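Local coordinates for protein glucoamylase (Thermoanaerobacterium thermosaccharolyticum, PDB 1LF6) that hydrolyses terminal alpha-1,4-linked glucose units from the non-reducing ends of glucan chains, as a family 15 glycoside hydrolase, at residues T391-I403 with L421-E435. Numbering follows the deposited sequence.
Sequences TGIQLDEQADPII and LADFIIKIGPKTGQE. With SO4 (sulfate ion), chain C.
Q394 has CG anti to its carbonyl carbon (chi1 -74°) and an extended chain that carries its amide over to the amide of Q434. T432 has OG1 anti to the backbone N (chi1 -172°), which turns the hydroxyl to L395 N. Q394 NE2 donates to Q434 OE1 at 2.8 Å, almost straight, with the acceptor in the plane of the Q394 amide. NE2 also bonds E438, and Q394 OE1 accepts from R343, so the buried amide is held at both ends. T432 OG1 accepts from L395 N at 3.1 Å and donates to Q434 O at 2.9 Å. Further along, I425 is a knob among L395, Q398, A399 and I402. The axes of helix segments 395-403 and 421-428 run roughly antiparallel and approach to 9.3 Å, as neighbours in the (alpha/alpha) barrel. P401 CG presses on L421 CD1 at 3.4 Å. The Q398 amide stands steeply to the F424 ring, 75° between planes, with CD at the ring edge; its NE2 bonds I378 O. A leucine in place of Q394 would probably leave Q434 OE1 and R343 without this partner and E438 OE2 without the hydrogen bond from NE2. E435 and E438 are the likely proton acceptor and donor. The polar network thus probably ties the loop bearing E435 to the backbone at L395 and helps position E438 through Q394.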
loop_
_atom_site.group_PDB
_atom_site.type_symbol
_atom_site.label_atom_id
_atom_site.label_comp_id
_atom_site.label_asym_id
_atom_site.label_seq_id
_atom_site.Cartn_x
_atom_site.Cartn_y
_atom_site.Cartn_z
ATOM N N THR A 391 0.704 20.218 2.994
ATOM C CA THR A 391 0.270 21.393 2.253
ATOM C C THR A 391 1.126 21.761 1.050
ATOM O O THR A 391 1.185 22.926 0.661
ATOM C CB THR A 391 0.178 22.617 3.192
ATOM O OG1 THR A 391 -0.442 23.709 2.499
ATOM C CG2 THR A 391 1.574 23.033 3.660
ATOM N N GLY A 392 1.791 20.773 0.462
ATOM C CA GLY A 392 2.599 21.044 -0.709
ATOM C C GLY A 392 1.681 21.318 -1.887
ATOM O O GLY A 392 0.539 20.855 -1.909
ATOM N N ILE A 393 2.167 22.075 -2.863
ATOM C CA ILE A 393 1.381 22.400 -4.042
ATOM C C ILE A 393 1.864 21.618 -5.264
ATOM O O ILE A 393 2.893 21.945 -5.856
ATOM C CB ILE A 393 1.460 23.910 -4.361
ATOM C CG1 ILE A 393 0.940 24.724 -3.169
ATOM C CG2 ILE A 393 0.679 24.218 -5.634
ATOM C CD1 ILE A 393 -0.494 24.406 -2.761
ATOM N N GLN A 394 1.115 20.587 -5.639
ATOM C CA GLN A 394 1.471 19.756 -6.793
ATOM C C GLN A 394 0.455 19.972 -7.906
ATOM O O GLN A 394 -0.693 19.558 -7.787
ATOM C CB GLN A 394 1.485 18.273 -6.389
ATOM C CG GLN A 394 2.692 17.871 -5.551
ATOM C CD GLN A 394 2.526 16.522 -4.864
ATOM O OE1 GLN A 394 1.977 15.577 -5.434
ATOM N NE2 GLN A 394 3.019 16.424 -3.637
ATOM N N LEU A 395 0.887 20.617 -8.984
ATOM C CA LEU A 395 0.009 20.899 -10.105
ATOM C C LEU A 395 -0.546 19.655 -10.773
ATOM O O LEU A 395 -1.709 19.638 -11.197
ATOM C CB LEU A 395 0.730 21.779 -11.139
ATOM C CG LEU A 395 0.678 23.291 -10.888
ATOM C CD1 LEU A 395 -0.737 23.796 -11.123
ATOM C CD2 LEU A 395 1.122 23.607 -9.463
ATOM N N ASP A 396 0.272 18.611 -10.870
ATOM C CA ASP A 396 -0.186 17.384 -11.498
ATOM C C ASP A 396 -1.379 16.850 -10.729
ATOM O O ASP A 396 -2.292 16.274 -11.323
ATOM C CB ASP A 396 0.944 16.342 -11.568
ATOM C CG ASP A 396 1.306 15.764 -10.218
ATOM O OD1 ASP A 396 1.445 16.538 -9.252
ATOM O OD2 ASP A 396 1.472 14.526 -10.135
ATOM N N GLU A 397 -1.399 17.075 -9.416
ATOM C CA GLU A 397 -2.518 16.601 -8.608
ATOM C C GLU A 397 -3.801 17.427 -8.792
ATOM O O GLU A 397 -4.891 16.966 -8.455
ATOM C CB GLU A 397 -2.120 16.531 -7.127
ATOM C CG GLU A 397 -1.173 15.365 -6.815
ATOM C CD GLU A 397 -1.163 14.980 -5.347
ATOM O OE1 GLU A 397 -1.238 13.766 -5.048
ATOM O OE2 GLU A 397 -1.079 15.882 -4.487
ATOM N N GLN A 398 -3.674 18.639 -9.331
ATOM C CA GLN A 398 -4.841 19.479 -9.578
ATOM C C GLN A 398 -5.449 19.054 -10.912
ATOM O O GLN A 398 -6.662 19.158 -11.129
ATOM C CB GLN A 398 -4.447 20.959 -9.681
ATOM C CG GLN A 398 -3.559 21.474 -8.561
ATOM C CD GLN A 398 -4.146 21.234 -7.186
ATOM O OE1 GLN A 398 -5.332 21.486 -6.945
ATOM N NE2 GLN A 398 -3.313 20.751 -6.267
ATOM N N ALA A 399 -4.589 18.568 -11.801
ATOM C CA ALA A 399 -4.989 18.157 -13.143
ATOM C C ALA A 399 -5.607 16.771 -13.283
ATOM O O ALA A 399 -6.587 16.597 -14.014
ATOM C CB ALA A 399 -3.788 18.270 -14.082
ATOM N N ASP A 400 -5.039 15.787 -12.592
ATOM C CA ASP A 400 -5.522 14.415 -12.696
ATOM C C ASP A 400 -7.012 14.213 -12.472
ATOM O O ASP A 400 -7.653 13.478 -13.213
ATOM C CB ASP A 400 -4.708 13.496 -11.776
ATOM C CG ASP A 400 -3.275 13.317 -12.270
ATOM O OD1 ASP A 400 -3.041 13.549 -13.476
ATOM O OD2 ASP A 400 -2.397 12.938 -11.469
ATOM N N PRO A 401 -7.583 14.847 -11.439
ATOM C CA PRO A 401 -9.019 14.641 -11.249
ATOM C C PRO A 401 -9.836 15.146 -12.443
ATOM O O PRO A 401 -10.912 14.614 -12.734
ATOM C CB PRO A 401 -9.312 15.385 -9.943
ATOM C CG PRO A 401 -8.147 16.332 -9.790
ATOM C CD PRO A 401 -6.987 15.544 -10.288
ATOM N N ILE A 402 -9.323 16.160 -13.140
ATOM C CA ILE A 402 -10.021 16.690 -14.308
ATOM C C ILE A 402 -9.948 15.666 -15.432
ATOM O O ILE A 402 -10.937 15.408 -16.112
ATOM C CB ILE A 402 -9.386 17.998 -14.845
ATOM C CG1 ILE A 402 -9.406 19.091 -13.777
ATOM C CG2 ILE A 402 -10.147 18.450 -16.092
ATOM C CD1 ILE A 402 -8.679 20.364 -14.200
ATOM N N ILE A 403 -8.762 15.095 -15.623
ATOM C CA ILE A 403 -8.553 14.102 -16.667
ATOM C C ILE A 403 -9.452 12.890 -16.419
ATOM O O ILE A 403 -10.014 12.328 -17.357
ATOM C CB ILE A 403 -7.068 13.661 -16.722
ATOM C CG1 ILE A 403 -6.181 14.888 -16.989
ATOM C CG2 ILE A 403 -6.859 12.617 -17.820
ATOM C CD1 ILE A 403 -4.697 14.604 -16.926
ATOM N N LEU A 421 -10.728 23.596 -10.256
ATOM C CA LEU A 421 -9.358 23.111 -10.409
ATOM C C LEU A 421 -8.680 23.733 -11.621
ATOM O O LEU A 421 -7.503 24.091 -11.562
ATOM C CB LEU A 421 -9.332 21.582 -10.518
ATOM C CG LEU A 421 -9.673 20.822 -9.236
ATOM C CD1 LEU A 421 -9.624 19.328 -9.508
ATOM C CD2 LEU A 421 -8.684 21.203 -8.122
ATOM N N ALA A 422 -9.421 23.862 -12.719
ATOM C CA ALA A 422 -8.870 24.455 -13.927
ATOM C C ALA A 422 -8.487 25.907 -13.658
ATOM O O ALA A 422 -7.415 26.360 -14.067
ATOM C CB ALA A 422 -9.885 24.378 -15.069
ATOM N N ASP A 423 -9.364 26.633 -12.968
ATOM C CA ASP A 423 -9.106 28.033 -12.646
ATOM C C ASP A 423 -7.927 28.155 -11.688
ATOM O O ASP A 423 -7.152 29.105 -11.764
ATOM C CB ASP A 423 -10.339 28.689 -12.015
ATOM C CG ASP A 423 -11.500 28.828 -12.997
ATOM O OD1 ASP A 423 -11.247 28.916 -14.217
ATOM O OD2 ASP A 423 -12.659 28.866 -12.539
ATOM N N PHE A 424 -7.795 27.192 -10.782
ATOM C CA PHE A 424 -6.697 27.214 -9.827
ATOM C C PHE A 424 -5.367 26.999 -10.556
ATOM O O PHE A 424 -4.384 27.691 -10.292
ATOM C CB PHE A 424 -6.901 26.134 -8.763
ATOM C CG PHE A 424 -5.834 26.112 -7.709
ATOM C CD1 PHE A 424 -5.094 24.957 -7.476
ATOM C CD2 PHE A 424 -5.560 27.247 -6.952
ATOM C CE1 PHE A 424 -4.096 24.934 -6.505
ATOM C CE2 PHE A 424 -4.566 27.233 -5.980
ATOM C CZ PHE A 424 -3.833 26.074 -5.756
ATOM N N ILE A 425 -5.347 26.043 -11.478
ATOM C CA ILE A 425 -4.148 25.746 -12.253
ATOM C C ILE A 425 -3.689 26.944 -13.089
ATOM O O ILE A 425 -2.498 27.238 -13.159
ATOM C CB ILE A 425 -4.387 24.554 -13.205
ATOM C CG1 ILE A 425 -4.560 23.268 -12.394
ATOM C CG2 ILE A 425 -3.222 24.413 -14.184
ATOM C CD1 ILE A 425 -5.031 22.089 -13.216
ATOM N N ILE A 426 -4.632 27.627 -13.732
ATOM C CA ILE A 426 -4.296 28.777 -14.563
ATOM C C ILE A 426 -3.770 29.934 -13.727
ATOM O O ILE A 426 -3.027 30.784 -14.216
ATOM C CB ILE A 426 -5.519 29.249 -15.377
ATOM C CG1 ILE A 426 -5.900 28.162 -16.388
ATOM C CG2 ILE A 426 -5.211 30.579 -16.075
ATOM C CD1 ILE A 426 -6.929 28.594 -17.403
ATOM N N LYS A 427 -4.145 29.949 -12.456
ATOM C CA LYS A 427 -3.716 30.994 -11.541
ATOM C C LYS A 427 -2.266 30.830 -11.093
ATOM O O LYS A 427 -1.556 31.818 -10.906
ATOM C CB LYS A 427 -4.628 30.998 -10.320
ATOM C CG LYS A 427 -5.209 32.342 -9.999
ATOM C CD LYS A 427 -6.270 32.249 -8.926
ATOM C CE LYS A 427 -7.589 31.756 -9.494
ATOM N NZ LYS A 427 -8.699 32.039 -8.543
ATOM N N ILE A 428 -1.814 29.591 -10.925
ATOM C CA ILE A 428 -0.442 29.373 -10.466
ATOM C C ILE A 428 0.506 28.655 -11.421
ATOM O O ILE A 428 1.723 28.771 -11.283
ATOM C CB ILE A 428 -0.434 28.628 -9.120
ATOM C CG1 ILE A 428 -1.210 27.317 -9.239
ATOM C CG2 ILE A 428 -1.039 29.517 -8.038
ATOM C CD1 ILE A 428 -1.184 26.485 -7.981
ATOM N N GLY A 429 -0.036 27.921 -12.386
ATOM C CA GLY A 429 0.819 27.209 -13.324
ATOM C C GLY A 429 1.556 28.134 -14.278
ATOM O O GLY A 429 1.329 29.341 -14.265
ATOM N N PRO A 430 2.433 27.598 -15.140
ATOM C CA PRO A 430 2.749 26.173 -15.254
ATOM C C PRO A 430 3.763 25.657 -14.233
ATOM O O PRO A 430 3.965 24.449 -14.119
ATOM C CB PRO A 430 3.261 26.056 -16.683
ATOM C CG PRO A 430 3.983 27.358 -16.867
ATOM C CD PRO A 430 3.018 28.354 -16.264
ATOM N N LYS A 431 4.404 26.563 -13.494
ATOM C CA LYS A 431 5.380 26.134 -12.497
ATOM C C LYS A 431 4.653 25.428 -11.363
ATOM O O LYS A 431 3.479 25.704 -11.105
ATOM C CB LYS A 431 6.182 27.326 -11.948
ATOM C CG LYS A 431 7.297 26.893 -11.005
ATOM C CD LYS A 431 8.548 27.762 -11.090
ATOM C CE LYS A 431 8.462 28.998 -10.231
ATOM N NZ LYS A 431 9.818 29.618 -10.067
ATOM N N THR A 432 5.341 24.509 -10.691
ATOM C CA THR A 432 4.725 23.758 -9.602
ATOM C C THR A 432 5.546 23.850 -8.312
ATOM O O THR A 432 6.765 24.045 -8.357
ATOM C CB THR A 432 4.556 22.270 -9.999
ATOM O OG1 THR A 432 3.791 21.582 -8.999
ATOM C CG2 THR A 432 5.920 21.601 -10.154
ATOM N N GLY A 433 4.866 23.724 -7.173
ATOM C CA GLY A 433 5.537 23.782 -5.887
ATOM C C GLY A 433 6.439 22.572 -5.746
ATOM O O GLY A 433 7.529 22.642 -5.185
ATOM N N GLN A 434 5.963 21.443 -6.248
ATOM C CA GLN A 434 6.733 20.216 -6.220
ATOM C C GLN A 434 6.227 19.273 -7.307
ATOM O O GLN A 434 5.043 19.297 -7.661
ATOM C CB GLN A 434 6.651 19.560 -4.836
ATOM C CG GLN A 434 5.255 19.324 -4.326
ATOM C CD GLN A 434 5.213 19.042 -2.830
ATOM O OE1 GLN A 434 4.229 18.517 -2.322
ATOM N NE2 GLN A 434 6.276 19.403 -2.122
ATOM N N GLU A 435 7.140 18.479 -7.863
ATOM C CA GLU A 435 6.796 17.519 -8.897
ATOM C C GLU A 435 6.264 16.270 -8.207
ATOM O O GLU A 435 6.118 16.264 -6.982
ATOM C CB GLU A 435 8.012 17.217 -9.777
ATOM C CG GLU A 435 9.356 17.220 -9.050
ATOM C CD GLU A 435 9.422 16.206 -7.914
ATOM O OE1 GLU A 435 9.227 16.593 -6.745
ATOM O OE2 GLU A 435 9.667 15.020 -8.195
HETATM S S SO4 C . 11.141 31.816 -13.312
HETATM O O1 SO4 C . 10.985 30.586 -12.509
HETATM O O2 SO4 C . 11.244 32.982 -12.405
HETATM O O3 SO4 C . 12.367 31.725 -14.130
HETATM O O4 SO4 C . 9.973 31.983 -14.199
HETATM O O HOH W 1 3.349 18.010 -9.663
#